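Protein-glutamine gamma-glutamyltransferase 2 (Pagrus major, PDB 1G0D) is a transglutaminase that probably cross-links proteins by joining peptide-bound glutamine to lysine or other primary amines in a calcium-dependent reaction. Local coordinates at residues R23-E26 with I27-R31; E238-D242 with G243-Y247; E360-D363 with G364-C368; Q447-R450 with E451-K455; R543-Y546 with D547-V550. All blocks are in the same frame, centred on the assembly; numbering follows the deposited sequence.

Overall arrangement
The five contacts are local turns, loops and helix segments spread along one chain, and no two of them touch. Contacts 2 and 3 lie closest to the catalytic residues C272, H332 and D355: the P246 side chain is about 9 Å from that of C272, and the F366 side chain about 10 Å from that of D355. The centres of contacts 2 and 3 are about 21 Å apart. Contact 4 holds E449, a probable calcium ligand, with its centre about 28 Å from that of contact 3. Contact 5, near a GTP site inferred from relatives, approaches contact 2 to about 9 Å between nearest atoms. Contact 1 lies away from the catalytic, calcium and GTP sites, across the chain's centre from contacts 4 and 5.

Contact 1. Residues R23-E26 with I27-R31; sequences RTRE and IDRER
The carbonyl of T24 and the amide of I27 close a beta turn, whose bond I27 N to T24 O is weak (3.2 Å), with R25 and E26 both in the helical region. The main side-chain pairing is R25 on R29: the guanidinium groups lie flat on each other, planes 15° apart and centres 4.2 Å apart, shifted toward their rims. R25 gets there with CG between its backbone N and carbonyl carbon (chi1 80°) and an extended chain, whereas R29 bends at chi3. A water joins the same residues, accepting from R29 NE at 2.7 Å and donating to R25 O. E26 runs beside R29, E26 OE2 4.1 Å from R29 NH1, beyond a salt bridge; its OE1 pairs with R655. Replacing R29 by an alanine would probably strip the R25 guanidinium of its stacking partner and the bridging water of its donor. On the buried side, I27 CB packs on T24 O at 3.2 Å and CD1 also reaches T24 CB, while T24 OG1 bonds to I33 O. R31 NE forms a salt bridge with D28 OD1 (2.9 Å), and its NH1 another with D186. The loop follows a Schellman motif that ends helix 15-21, and E30 N to D28 OD2 makes an Asx turn.

Contact 2. Residues E238-D242 with G243-Y247; sequences EPYTD and GVAPY
One face of the Y240 ring is covered by A245 and P246. P246 CD lies 3.8 Å from the Y240 centroid, 21° off the ring normal, and A245 CA 4.2 Å from it, both as CH-pi contacts toward the rim. The backbone of E238 lies against the opposite face, but its placement is doubtful. At the far end of the ring, the Y240 hydroxyl is hydrogen-bonded to E555 and Q271. The methyl of A245 comes to the half of the ring nearer the backbone, A245 CB 3.4 Å from Y240 CD2, whereas P246 CD lies over the same face nearer the CD1-CE1 edge, 3.6 Å from Y240 CE1. Y240 directs its ring back at them because CG stands beside the backbone N, opposite the carbonyl carbon (chi1 -57°). The chain doubles back through two overlapping turns: an inverse gamma turn centred on Y240, and a beta turn closed by a weak bond from G243 N to Y240 O of 3.4 Å. G243 is then extended, carrying A245 and P246 onto the ring. D242 N bonds to the hydroxyl of Y269, and P246 packs on that residue too. The P246 side chain is about 7 Å from that of Y515, a residue important for catalytic activity.

Contact 3. Residues E360-D363 with G364-C368; sequences ELSD and GEFCC
S362 faces F366 across a beta turn, S362 to E365, in the loop joining the antiparallel neighbours strand 350-355 and strand 368-372. From CB outward, the serine meets the ring atom by atom. S362 CB is modelled 3.2 Å from both F366 CD1 and F366 CE1, a tight approach whose exact closeness is doubtful, and OG moves on to CE1 and CZ. The hydroxyl approaches the ring obliquely, and S362 OG lies 4.0 Å from E365 CB. With OG opposite the backbone N (chi1 -159°), the hydroxyl is held on the side of the turn where the phenyl lies. The turn is closed by E365 N to S362 O at 2.9 Å, N-H...O angle 143°, although that amide is less surely placed. D363 and G364 at its corners approximate type II angles, G364 with positive phi. This largely exposed loop is tied down by the backbone of F366 to Q359 and by L361 N to D303. At the tip of the serine, S362 OG sits 3.0 Å from F366 CE1.

Contact 4. Residues Q447-R450 with E451-K455; sequences QKER and EVYKK
E449 sends CG opposite its backbone N (chi1 177°) and then runs extended, while Y453 keeps CG beside its own N (chi1 -87°); one helical turn apart, the carboxylate arm therefore lies over the tyrosine. E449 CG sits 4.0 Å from the Y453 centroid, a CH-pi contact toward the rim. Farther along, E449 OE2 comes 3.5 Å from Y453 CE2, the carboxylate inclined 30° to the ring. This is i to i+4 packing on helix 447-456, whose backbone repeat is seen in Y453 N to E449 O (3.1 Å). E449 and N395 are probably calcium ligands, as in related enzymes; here E449 OE1 takes the G445 amide and the Y453 hydroxyl bonds N395. Substituting a serine for Y453 would probably uncover the methylene arm of E449 and leave N395 without this hydroxyl partner. On another flank, E451 OE2 and K448 NZ form a long salt bridge of 3.9 Å, the lysine's stronger partner being E378.

Contact 5. Residues R543-Y546 with D547-V550; sequences RLHY and DDYV
H545 and Y549 join at the start of a short helix, 546-549, that follows strand 536-544, with H545 at the N-cap position. Among the hydrogen bonds, H545 O takes two amides: Y549 N at 3.0 Å, almost straight at 171°, and D548 N at the same length but from above the carbonyl plane. Y546 N is hydrogen-bonded to D487 OD1. Of the polar side chains, H545 and D548 run side by side with ring and carboxylate planes nearly perpendicular, and H545 ND1 is 3.6 Å from D548 OD2. Among the aromatic contacts, Y549 turns its ring under the backbone of Y546, whose CA lies over the face 3.8 Å from the Y549 centroid; the first torsion of Y549 (chi1 72°), with CG between backbone N and carbonyl carbon, folds the ring back. The two tyrosine rings meet obliquely, planes at 81°. V550 CG2 sits over the Y546 ring, but its position is doubtful. Both hydroxyls reach outward, Y546 to R669 and Y549 to T486 O and G485 N. The Y549 side chain is about 6 Å from that of P482 in a GTP site assigned by similarity. Between the rings, Y546 CD1 touches Y549 CE1 at 3.5 Å.

Contact 1. Residues R23-E26 with I27-R31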
loop_
_atom_site.group_PDB
_atom_site.type_symbol
_atom_site.label_atom_id
_atom_site.label_comp_id
_atom_site.label_asym_id
_atom_site.label_seq_id
_atom_site.Cartn_x
_atom_site.Cartn_y
_atom_site.Cartn_z
ATOM N N ARG A 23 -21.774 5.996 7.848
ATOM C CA ARG A 23 -20.715 4.987 7.840
ATOM C C ARG A 23 -19.408 5.531 8.405
ATOM O O ARG A 23 -18.328 5.298 7.830
ATOM C CB ARG A 23 -20.463 4.497 6.413
ATOM C CG ARG A 23 -21.717 4.421 5.578
ATOM C CD ARG A 23 -21.419 3.970 4.177
ATOM N NE ARG A 23 -22.552 3.295 3.538
ATOM C CZ ARG A 23 -23.536 3.914 2.871
ATOM N NH1 ARG A 23 -23.564 5.245 2.736
ATOM N NH2 ARG A 23 -24.473 3.190 2.277
ATOM N N THR A 24 -19.501 6.259 9.514
ATOM C CA THR A 24 -18.323 6.830 10.147
ATOM C C THR A 24 -18.285 6.490 11.648
ATOM O O THR A 24 -17.364 6.903 12.351
ATOM C CB THR A 24 -18.318 8.342 10.048
ATOM O OG1 THR A 24 -19.449 8.817 10.752
ATOM C CG2 THR A 24 -18.415 8.840 8.637
ATOM N N ARG A 25 -19.261 5.732 12.143
ATOM C CA ARG A 25 -19.298 5.421 13.565
ATOM C C ARG A 25 -18.269 4.460 14.099
ATOM O O ARG A 25 -18.144 4.362 15.308
ATOM C CB ARG A 25 -20.673 4.943 13.988
ATOM C CG ARG A 25 -20.924 3.516 13.669
ATOM C CD ARG A 25 -22.081 3.038 14.504
ATOM N NE ARG A 25 -22.139 1.589 14.546
ATOM C CZ ARG A 25 -23.077 0.917 15.201
ATOM N NH1 ARG A 25 -24.015 1.577 15.858
ATOM N NH2 ARG A 25 -23.089 -0.413 15.206
ATOM N N GLU A 26 -17.539 3.755 13.226
ATOM C CA GLU A 26 -16.481 2.830 13.666
ATOM C C GLU A 26 -15.362 3.687 14.246
ATOM O O GLU A 26 -14.683 3.290 15.169
ATOM C CB GLU A 26 -15.913 2.062 12.487
ATOM C CG GLU A 26 -16.817 1.044 12.003
ATOM C CD GLU A 26 -17.129 0.103 13.100
ATOM O OE1 GLU A 26 -16.405 -0.899 13.220
ATOM O OE2 GLU A 26 -18.089 0.365 13.859
ATOM N N ILE A 27 -15.195 4.872 13.651
ATOM C CA ILE A 27 -14.216 5.876 14.043
ATOM C C ILE A 27 -14.533 6.449 15.440
ATOM O O ILE A 27 -13.652 6.478 16.288
ATOM C CB ILE A 27 -14.202 7.059 12.997
ATOM C CG1 ILE A 27 -13.821 6.538 11.609
ATOM C CG2 ILE A 27 -13.211 8.138 13.400
ATOM C CD1 ILE A 27 -14.196 7.493 10.467
ATOM N N ASP A 28 -15.772 6.895 15.680
ATOM C CA ASP A 28 -16.179 7.486 16.964
ATOM C C ASP A 28 -17.711 7.731 16.980
ATOM O O ASP A 28 -18.297 8.087 15.968
ATOM C CB ASP A 28 -15.439 8.818 17.160
ATOM C CG ASP A 28 -15.336 9.248 18.634
ATOM O OD1 ASP A 28 -14.423 10.034 18.985
ATOM O OD2 ASP A 28 -16.163 8.814 19.460
ATOM N N ARG A 29 -18.346 7.561 18.142
ATOM C CA ARG A 29 -19.793 7.763 18.324
ATOM C C ARG A 29 -20.115 9.037 19.055
ATOM O O ARG A 29 -21.193 9.601 18.900
ATOM C CB ARG A 29 -20.372 6.658 19.160
ATOM C CG ARG A 29 -20.757 5.510 18.352
ATOM C CD ARG A 29 -20.698 4.287 19.173
ATOM N NE ARG A 29 -19.988 3.273 18.421
ATOM C CZ ARG A 29 -20.403 2.022 18.291
ATOM N NH1 ARG A 29 -19.681 1.154 17.575
ATOM N NH2 ARG A 29 -21.529 1.652 18.889
ATOM N N GLU A 30 -19.173 9.473 19.880
ATOM C CA GLU A 30 -19.345 10.671 20.672
ATOM C C GLU A 30 -19.076 11.969 19.937
ATOM O O GLU A 30 -19.365 13.037 20.475
ATOM C CB GLU A 30 -18.489 10.592 21.928
ATOM C CG GLU A 30 -18.574 9.241 22.680
ATOM C CD GLU A 30 -20.016 8.754 22.948
ATOM O OE1 GLU A 30 -20.939 9.598 23.137
ATOM O OE2 GLU A 30 -20.218 7.507 22.977
ATOM N N ARG A 31 -18.511 11.909 18.727
ATOM C CA ARG A 31 -18.318 13.143 17.968
ATOM C C ARG A 31 -18.871 12.982 16.564
ATOM O O ARG A 31 -18.740 11.911 15.961
ATOM C CB ARG A 31 -16.856 13.565 17.916
ATOM C CG ARG A 31 -15.893 12.466 17.665
ATOM C CD ARG A 31 -14.483 13.071 17.536
ATOM N NE ARG A 31 -13.495 12.057 17.167
ATOM C CZ ARG A 31 -12.330 12.334 16.610
ATOM N NH1 ARG A 31 -11.500 11.343 16.304
ATOM N NH2 ARG A 31 -11.995 13.602 16.375
HETATM O O HOH W 1 -17.338 3.117 18.120
#

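Contact 2. Residues E238-D242 with G243-Y247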
loop_
_atom_site.group_PDB
_atom_site.type_symbol
_atom_site.label_atom_id
_atom_site.label_comp_id
_atom_site.label_asym_id
_atom_site.label_seq_id
_atom_site.Cartn_x
_atom_site.Cartn_y
_atom_site.Cartn_z
ATOM N N GLU A 238 19.515 -3.137 4.568
ATOM C CA GLU A 238 19.675 -3.768 5.865
ATOM C C GLU A 238 20.191 -3.140 7.152
ATOM O O GLU A 238 19.529 -3.302 8.178
ATOM C CB GLU A 238 20.282 -5.135 5.630
ATOM C CG GLU A 238 20.953 -5.688 6.766
ATOM C CD GLU A 238 22.412 -5.555 6.585
ATOM O OE1 GLU A 238 23.006 -4.969 7.508
ATOM O OE2 GLU A 238 22.949 -6.019 5.533
ATOM N N PRO A 239 21.358 -2.487 7.187
ATOM C CA PRO A 239 21.571 -1.971 8.573
ATOM C C PRO A 239 20.548 -0.840 8.892
ATOM O O PRO A 239 20.766 0.325 8.568
ATOM C CB PRO A 239 23.007 -1.470 8.566
ATOM C CG PRO A 239 23.313 -1.256 7.107
ATOM C CD PRO A 239 22.466 -2.206 6.279
ATOM N N TYR A 240 19.425 -1.203 9.507
ATOM C CA TYR A 240 18.363 -0.243 9.805
ATOM C C TYR A 240 18.637 0.304 11.168
ATOM O O TYR A 240 17.766 0.329 12.042
ATOM C CB TYR A 240 17.015 -0.954 9.799
ATOM C CG TYR A 240 16.718 -1.644 8.494
ATOM C CD1 TYR A 240 16.407 -0.916 7.341
ATOM C CD2 TYR A 240 16.810 -3.017 8.390
ATOM C CE1 TYR A 240 16.205 -1.553 6.124
ATOM C CE2 TYR A 240 16.610 -3.661 7.185
ATOM C CZ TYR A 240 16.313 -2.930 6.064
ATOM O OH TYR A 240 16.134 -3.603 4.879
ATOM N N THR A 241 19.859 0.787 11.320
ATOM C CA THR A 241 20.341 1.242 12.600
ATOM C C THR A 241 19.449 1.958 13.589
ATOM O O THR A 241 19.255 1.451 14.707
ATOM C CB THR A 241 21.657 2.016 12.447
ATOM O OG1 THR A 241 21.516 3.026 11.451
ATOM C CG2 THR A 241 22.753 1.061 12.031
ATOM N N ASP A 242 18.873 3.096 13.250
ATOM C CA ASP A 242 18.111 3.717 14.322
ATOM C C ASP A 242 16.621 3.766 14.137
ATOM O O ASP A 242 16.004 4.822 14.259
ATOM C CB ASP A 242 18.665 5.108 14.581
ATOM C CG ASP A 242 20.185 5.124 14.598
ATOM O OD1 ASP A 242 20.774 4.626 15.599
ATOM O OD2 ASP A 242 20.783 5.625 13.607
ATOM N N GLY A 243 16.041 2.609 13.863
ATOM C CA GLY A 243 14.616 2.556 13.629
ATOM C C GLY A 243 14.120 1.151 13.459
ATOM O O GLY A 243 14.856 0.217 13.723
ATOM N N VAL A 244 12.866 0.990 13.040
ATOM C CA VAL A 244 12.315 -0.335 12.846
ATOM C C VAL A 244 12.540 -0.773 11.422
ATOM O O VAL A 244 12.370 0.001 10.503
ATOM C CB VAL A 244 10.799 -0.356 13.121
ATOM C CG1 VAL A 244 10.277 -1.741 12.858
ATOM C CG2 VAL A 244 10.502 0.044 14.570
ATOM N N ALA A 245 12.954 -2.007 11.220
ATOM C CA ALA A 245 13.150 -2.465 9.865
ATOM C C ALA A 245 11.784 -2.554 9.193
ATOM O O ALA A 245 10.799 -2.982 9.814
ATOM C CB ALA A 245 13.808 -3.815 9.871
ATOM N N PRO A 246 11.701 -2.148 7.913
ATOM C CA PRO A 246 10.448 -2.189 7.156
ATOM C C PRO A 246 9.692 -3.516 7.187
ATOM O O PRO A 246 8.468 -3.535 7.252
ATOM C CB PRO A 246 10.885 -1.818 5.744
ATOM C CG PRO A 246 12.032 -0.935 5.956
ATOM C CD PRO A 246 12.785 -1.566 7.103
ATOM N N TYR A 247 10.411 -4.625 7.145
ATOM C CA TYR A 247 9.764 -5.934 7.125
ATOM C C TYR A 247 9.103 -6.325 8.461
ATOM O O TYR A 247 8.467 -7.382 8.569
ATOM C CB TYR A 247 10.787 -6.990 6.691
ATOM C CG TYR A 247 11.723 -7.349 7.797
ATOM C CD1 TYR A 247 12.919 -6.663 7.967
ATOM C CD2 TYR A 247 11.380 -8.324 8.734
ATOM C CE1 TYR A 247 13.757 -6.926 9.053
ATOM C CE2 TYR A 247 12.202 -8.598 9.823
ATOM C CZ TYR A 247 13.395 -7.891 9.982
ATOM O OH TYR A 247 14.211 -8.148 11.069
#

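Contact 3. Residues E360-D363 with G364-C368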
loop_
_atom_site.group_PDB
_atom_site.type_symbol
_atom_site.label_atom_id
_atom_site.label_comp_id
_atom_site.label_asym_id
_atom_site.label_seq_id
_atom_site.Cartn_x
_atom_site.Cartn_y
_atom_site.Cartn_z
ATOM N N GLU A 360 12.943 6.809 -9.141
ATOM C CA GLU A 360 14.363 6.540 -9.229
ATOM C C GLU A 360 15.332 7.722 -9.202
ATOM O O GLU A 360 15.932 8.028 -8.166
ATOM C CB GLU A 360 14.629 5.665 -10.473
ATOM C CG GLU A 360 14.488 4.165 -10.191
ATOM C CD GLU A 360 15.735 3.542 -9.548
ATOM O OE1 GLU A 360 16.772 4.235 -9.440
ATOM O OE2 GLU A 360 15.676 2.355 -9.159
ATOM N N LEU A 361 15.426 8.415 -10.330
ATOM C CA LEU A 361 16.394 9.458 -10.454
ATOM C C LEU A 361 16.238 10.968 -10.155
ATOM O O LEU A 361 16.846 11.800 -10.831
ATOM C CB LEU A 361 17.069 9.214 -11.799
ATOM C CG LEU A 361 18.030 7.987 -11.818
ATOM C CD1 LEU A 361 17.987 7.180 -10.522
ATOM C CD2 LEU A 361 17.693 7.065 -12.988
ATOM N N SER A 362 15.411 11.318 -9.169
ATOM C CA SER A 362 15.315 12.703 -8.640
ATOM C C SER A 362 15.125 12.272 -7.226
ATOM O O SER A 362 13.996 12.000 -6.791
ATOM C CB SER A 362 14.109 13.511 -9.081
ATOM O OG SER A 362 14.424 14.898 -8.892
ATOM N N ASP A 363 16.256 12.239 -6.525
ATOM C CA ASP A 363 16.351 11.653 -5.200
ATOM C C ASP A 363 15.306 11.835 -4.099
ATOM O O ASP A 363 15.212 12.873 -3.439
ATOM C CB ASP A 363 17.823 11.773 -4.679
ATOM C CG ASP A 363 18.195 13.143 -4.100
ATOM O OD1 ASP A 363 18.188 14.169 -4.822
ATOM O OD2 ASP A 363 18.545 13.165 -2.899
ATOM N N GLY A 364 14.534 10.749 -3.945
ATOM C CA GLY A 364 13.470 10.628 -2.961
ATOM C C GLY A 364 12.636 11.853 -3.067
ATOM O O GLY A 364 12.120 12.386 -2.084
ATOM N N GLU A 365 12.494 12.298 -4.296
ATOM C CA GLU A 365 11.788 13.525 -4.510
ATOM C C GLU A 365 10.463 13.471 -5.220
ATOM O O GLU A 365 9.514 14.157 -4.818
ATOM C CB GLU A 365 12.724 14.466 -5.243
ATOM C CG GLU A 365 13.561 15.307 -4.321
ATOM C CD GLU A 365 12.888 16.621 -4.046
ATOM O OE1 GLU A 365 12.918 17.485 -4.959
ATOM O OE2 GLU A 365 12.315 16.776 -2.937
ATOM N N PHE A 366 10.381 12.656 -6.265
ATOM C CA PHE A 366 9.152 12.602 -7.039
ATOM C C PHE A 366 8.231 11.393 -6.901
ATOM O O PHE A 366 8.525 10.334 -7.425
ATOM C CB PHE A 366 9.486 12.798 -8.523
ATOM C CG PHE A 366 10.177 14.087 -8.818
ATOM C CD1 PHE A 366 11.054 14.182 -9.888
ATOM C CD2 PHE A 366 9.949 15.205 -8.031
ATOM C CE1 PHE A 366 11.696 15.368 -10.168
ATOM C CE2 PHE A 366 10.575 16.383 -8.292
ATOM C CZ PHE A 366 11.452 16.473 -9.360
ATOM N N CYS A 367 7.101 11.573 -6.220
ATOM C CA CYS A 367 6.126 10.500 -6.063
ATOM C C CYS A 367 5.401 10.444 -7.415
ATOM O O CYS A 367 5.584 11.359 -8.249
ATOM C CB CYS A 367 5.139 10.851 -4.953
ATOM S SG CYS A 367 3.877 12.119 -5.420
ATOM N N CYS A 368 4.591 9.394 -7.632
ATOM C CA CYS A 368 3.836 9.235 -8.888
ATOM C C CYS A 368 2.304 9.277 -8.789
ATOM O O CYS A 368 1.718 8.788 -7.825
ATOM C CB CYS A 368 4.236 7.931 -9.573
ATOM S SG CYS A 368 5.741 8.142 -10.563
#

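Contact 4. Residues Q447-R450 with E451-K455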
loop_
_atom_site.group_PDB
_atom_site.type_symbol
_atom_site.label_atom_id
_atom_site.label_comp_id
_atom_site.label_asym_id
_atom_site.label_seq_id
_atom_site.Cartn_x
_atom_site.Cartn_y
_atom_site.Cartn_z
ATOM N N GLN A 447 -2.109 -7.745 -31.106
ATOM C CA GLN A 447 -1.886 -6.671 -32.041
ATOM C C GLN A 447 -2.271 -5.446 -31.283
ATOM O O GLN A 447 -1.846 -4.341 -31.611
ATOM C CB GLN A 447 -2.787 -6.796 -33.273
ATOM C CG GLN A 447 -2.730 -5.590 -34.264
ATOM C CD GLN A 447 -1.371 -5.439 -35.014
ATOM O OE1 GLN A 447 -0.886 -4.312 -35.220
ATOM N NE2 GLN A 447 -0.770 -6.574 -35.424
ATOM N N LYS A 448 -3.104 -5.620 -30.267
ATOM C CA LYS A 448 -3.489 -4.453 -29.510
ATOM C C LYS A 448 -2.268 -4.003 -28.726
ATOM O O LYS A 448 -2.032 -2.813 -28.605
ATOM C CB LYS A 448 -4.681 -4.747 -28.603
ATOM C CG LYS A 448 -5.996 -4.282 -29.226
ATOM C CD LYS A 448 -6.506 -2.955 -28.644
ATOM C CE LYS A 448 -5.732 -1.694 -29.119
ATOM N NZ LYS A 448 -6.143 -0.404 -28.403
ATOM N N GLU A 449 -1.481 -4.957 -28.231
ATOM C CA GLU A 449 -0.275 -4.617 -27.506
ATOM C C GLU A 449 0.673 -3.951 -28.482
ATOM O O GLU A 449 1.337 -2.988 -28.115
ATOM C CB GLU A 449 0.422 -5.847 -26.923
ATOM C CG GLU A 449 1.765 -5.513 -26.210
ATOM C CD GLU A 449 2.704 -6.713 -26.068
ATOM O OE1 GLU A 449 2.891 -7.433 -27.071
ATOM O OE2 GLU A 449 3.265 -6.941 -24.968
ATOM N N ARG A 450 0.757 -4.453 -29.718
ATOM C CA ARG A 450 1.653 -3.841 -30.707
ATOM C C ARG A 450 1.285 -2.406 -31.064
ATOM O O ARG A 450 2.150 -1.577 -31.277
ATOM C CB ARG A 450 1.715 -4.636 -32.022
ATOM C CG ARG A 450 2.541 -3.893 -33.099
ATOM C CD ARG A 450 3.088 -4.769 -34.239
ATOM N NE ARG A 450 4.011 -5.807 -33.771
ATOM C CZ ARG A 450 5.304 -5.880 -34.084
ATOM N NH1 ARG A 450 5.854 -4.971 -34.880
ATOM N NH2 ARG A 450 6.053 -6.870 -33.584
ATOM N N GLU A 451 0.016 -2.082 -31.140
ATOM C CA GLU A 451 -0.253 -0.731 -31.514
ATOM C C GLU A 451 -0.156 0.245 -30.365
ATOM O O GLU A 451 -0.036 1.440 -30.605
ATOM C CB GLU A 451 -1.594 -0.632 -32.221
ATOM C CG GLU A 451 -2.751 -1.234 -31.462
ATOM C CD GLU A 451 -3.963 -1.507 -32.355
ATOM O OE1 GLU A 451 -3.804 -2.305 -33.312
ATOM O OE2 GLU A 451 -5.060 -0.931 -32.096
ATOM N N VAL A 452 -0.193 -0.222 -29.115
ATOM C CA VAL A 452 -0.069 0.701 -27.976
ATOM C C VAL A 452 1.398 0.984 -27.718
ATOM O O VAL A 452 1.773 2.097 -27.388
ATOM C CB VAL A 452 -0.708 0.123 -26.662
ATOM C CG1 VAL A 452 -0.355 1.001 -25.463
ATOM C CG2 VAL A 452 -2.241 0.075 -26.816
ATOM N N TYR A 453 2.223 -0.041 -27.863
ATOM C CA TYR A 453 3.662 0.085 -27.676
ATOM C C TYR A 453 4.165 0.995 -28.764
ATOM O O TYR A 453 5.058 1.804 -28.541
ATOM C CB TYR A 453 4.333 -1.269 -27.831
ATOM C CG TYR A 453 4.368 -2.025 -26.546
ATOM C CD1 TYR A 453 3.803 -1.484 -25.378
ATOM C CD2 TYR A 453 4.986 -3.254 -26.468
ATOM C CE1 TYR A 453 3.852 -2.160 -24.158
ATOM C CE2 TYR A 453 5.051 -3.946 -25.259
ATOM C CZ TYR A 453 4.478 -3.394 -24.107
ATOM O OH TYR A 453 4.512 -4.091 -22.919
ATOM N N LYS A 454 3.585 0.850 -29.949
ATOM C CA LYS A 454 3.976 1.664 -31.083
ATOM C C LYS A 454 3.644 3.111 -30.750
ATOM O O LYS A 454 4.482 3.995 -30.825
ATOM C CB LYS A 454 3.238 1.203 -32.347
ATOM C CG LYS A 454 3.837 -0.055 -33.038
ATOM C CD LYS A 454 3.362 -0.186 -34.527
ATOM C CE LYS A 454 2.117 -1.132 -34.734
ATOM N NZ LYS A 454 0.718 -0.517 -34.633
ATOM N N LYS A 455 2.413 3.347 -30.362
ATOM C CA LYS A 455 1.981 4.684 -29.990
ATOM C C LYS A 455 2.813 5.327 -28.850
ATOM O O LYS A 455 3.230 6.473 -28.926
ATOM C CB LYS A 455 0.506 4.578 -29.590
ATOM C CG LYS A 455 -0.106 5.769 -28.876
ATOM C CD LYS A 455 -1.551 5.451 -28.530
ATOM C CE LYS A 455 -2.309 6.640 -27.954
ATOM N NZ LYS A 455 -3.401 6.090 -27.076
#

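Contact 5. Residues R543-Y546 with D547-V550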
loop_
_atom_site.group_PDB
_atom_site.type_symbol
_atom_site.label_atom_id
_atom_site.label_comp_id
_atom_site.label_asym_id
_atom_site.label_seq_id
_atom_site.Cartn_x
_atom_site.Cartn_y
_atom_site.Cartn_z
ATOM N N ARG A 543 24.222 -27.061 -5.391
ATOM C CA ARG A 543 23.816 -27.177 -4.011
ATOM C C ARG A 543 24.227 -25.989 -3.207
ATOM O O ARG A 543 25.417 -25.734 -3.034
ATOM C CB ARG A 543 24.399 -28.425 -3.372
ATOM C CG ARG A 543 24.024 -28.586 -1.909
ATOM C CD ARG A 543 24.020 -30.051 -1.503
ATOM N NE ARG A 543 23.559 -30.220 -0.133
ATOM C CZ ARG A 543 22.319 -30.577 0.202
ATOM N NH1 ARG A 543 21.407 -30.803 -0.737
ATOM N NH2 ARG A 543 21.994 -30.718 1.484
ATOM N N LEU A 544 23.226 -25.254 -2.733
ATOM C CA LEU A 544 23.444 -24.081 -1.902
ATOM C C LEU A 544 23.366 -24.567 -0.446
ATOM O O LEU A 544 22.525 -25.416 -0.134
ATOM C CB LEU A 544 22.366 -23.046 -2.205
ATOM C CG LEU A 544 22.539 -22.136 -3.424
ATOM C CD1 LEU A 544 23.947 -21.615 -3.523
ATOM C CD2 LEU A 544 22.196 -22.903 -4.644
ATOM N N HIS A 545 24.244 -24.039 0.423
ATOM C CA HIS A 545 24.317 -24.442 1.840
ATOM C C HIS A 545 24.103 -23.309 2.814
ATOM O O HIS A 545 24.549 -22.191 2.596
ATOM C CB HIS A 545 25.675 -25.041 2.168
ATOM C CG HIS A 545 26.034 -26.208 1.318
ATOM N ND1 HIS A 545 26.637 -26.072 0.086
ATOM C CD2 HIS A 545 25.889 -27.536 1.522
ATOM C CE1 HIS A 545 26.851 -27.267 -0.430
ATOM N NE2 HIS A 545 26.406 -28.174 0.423
ATOM N N TYR A 546 23.478 -23.629 3.931
ATOM C CA TYR A 546 23.182 -22.622 4.905
ATOM C C TYR A 546 24.346 -21.791 5.349
ATOM O O TYR A 546 24.298 -20.578 5.231
ATOM C CB TYR A 546 22.528 -23.233 6.129
ATOM C CG TYR A 546 22.228 -22.196 7.171
ATOM C CD1 TYR A 546 21.345 -21.151 6.907
ATOM C CD2 TYR A 546 22.820 -22.251 8.429
ATOM C CE1 TYR A 546 21.057 -20.188 7.868
ATOM C CE2 TYR A 546 22.537 -21.279 9.410
ATOM C CZ TYR A 546 21.656 -20.256 9.115
ATOM O OH TYR A 546 21.393 -19.287 10.052
ATOM N N ASP A 547 25.395 -22.426 5.853
ATOM C CA ASP A 547 26.552 -21.687 6.371
ATOM C C ASP A 547 27.238 -20.835 5.331
ATOM O O ASP A 547 28.066 -19.996 5.664
ATOM C CB ASP A 547 27.557 -22.639 7.002
ATOM C CG ASP A 547 27.427 -24.046 6.469
ATOM O OD1 ASP A 547 28.298 -24.472 5.670
ATOM O OD2 ASP A 547 26.444 -24.726 6.848
ATOM N N ASP A 548 26.885 -21.051 4.072
ATOM C CA ASP A 548 27.442 -20.264 2.986
ATOM C C ASP A 548 26.520 -19.061 2.783
ATOM O O ASP A 548 26.949 -17.912 2.868
ATOM C CB ASP A 548 27.475 -21.071 1.678
ATOM C CG ASP A 548 28.637 -22.078 1.604
ATOM O OD1 ASP A 548 29.649 -21.901 2.323
ATOM O OD2 ASP A 548 28.521 -23.048 0.809
ATOM N N TYR A 549 25.243 -19.322 2.525
ATOM C CA TYR A 549 24.321 -18.217 2.285
ATOM C C TYR A 549 23.849 -17.409 3.464
ATOM O O TYR A 549 23.226 -16.390 3.235
ATOM C CB TYR A 549 23.097 -18.625 1.413
ATOM C CG TYR A 549 22.031 -19.508 2.045
ATOM C CD1 TYR A 549 21.322 -19.099 3.178
ATOM C CD2 TYR A 549 21.790 -20.783 1.541
ATOM C CE1 TYR A 549 20.419 -19.937 3.793
ATOM C CE2 TYR A 549 20.891 -21.633 2.151
ATOM C CZ TYR A 549 20.215 -21.210 3.283
ATOM O OH TYR A 549 19.381 -22.108 3.933
ATOM N N VAL A 550 24.119 -17.813 4.704
ATOM C CA VAL A 550 23.679 -16.965 5.823
ATOM C C VAL A 550 24.486 -15.694 5.750
ATOM O O VAL A 550 24.053 -14.626 6.167
ATOM C CB VAL A 550 24.018 -17.505 7.192
ATOM C CG1 VAL A 550 22.783 -17.505 8.046
ATOM C CG2 VAL A 550 24.671 -18.836 7.085
#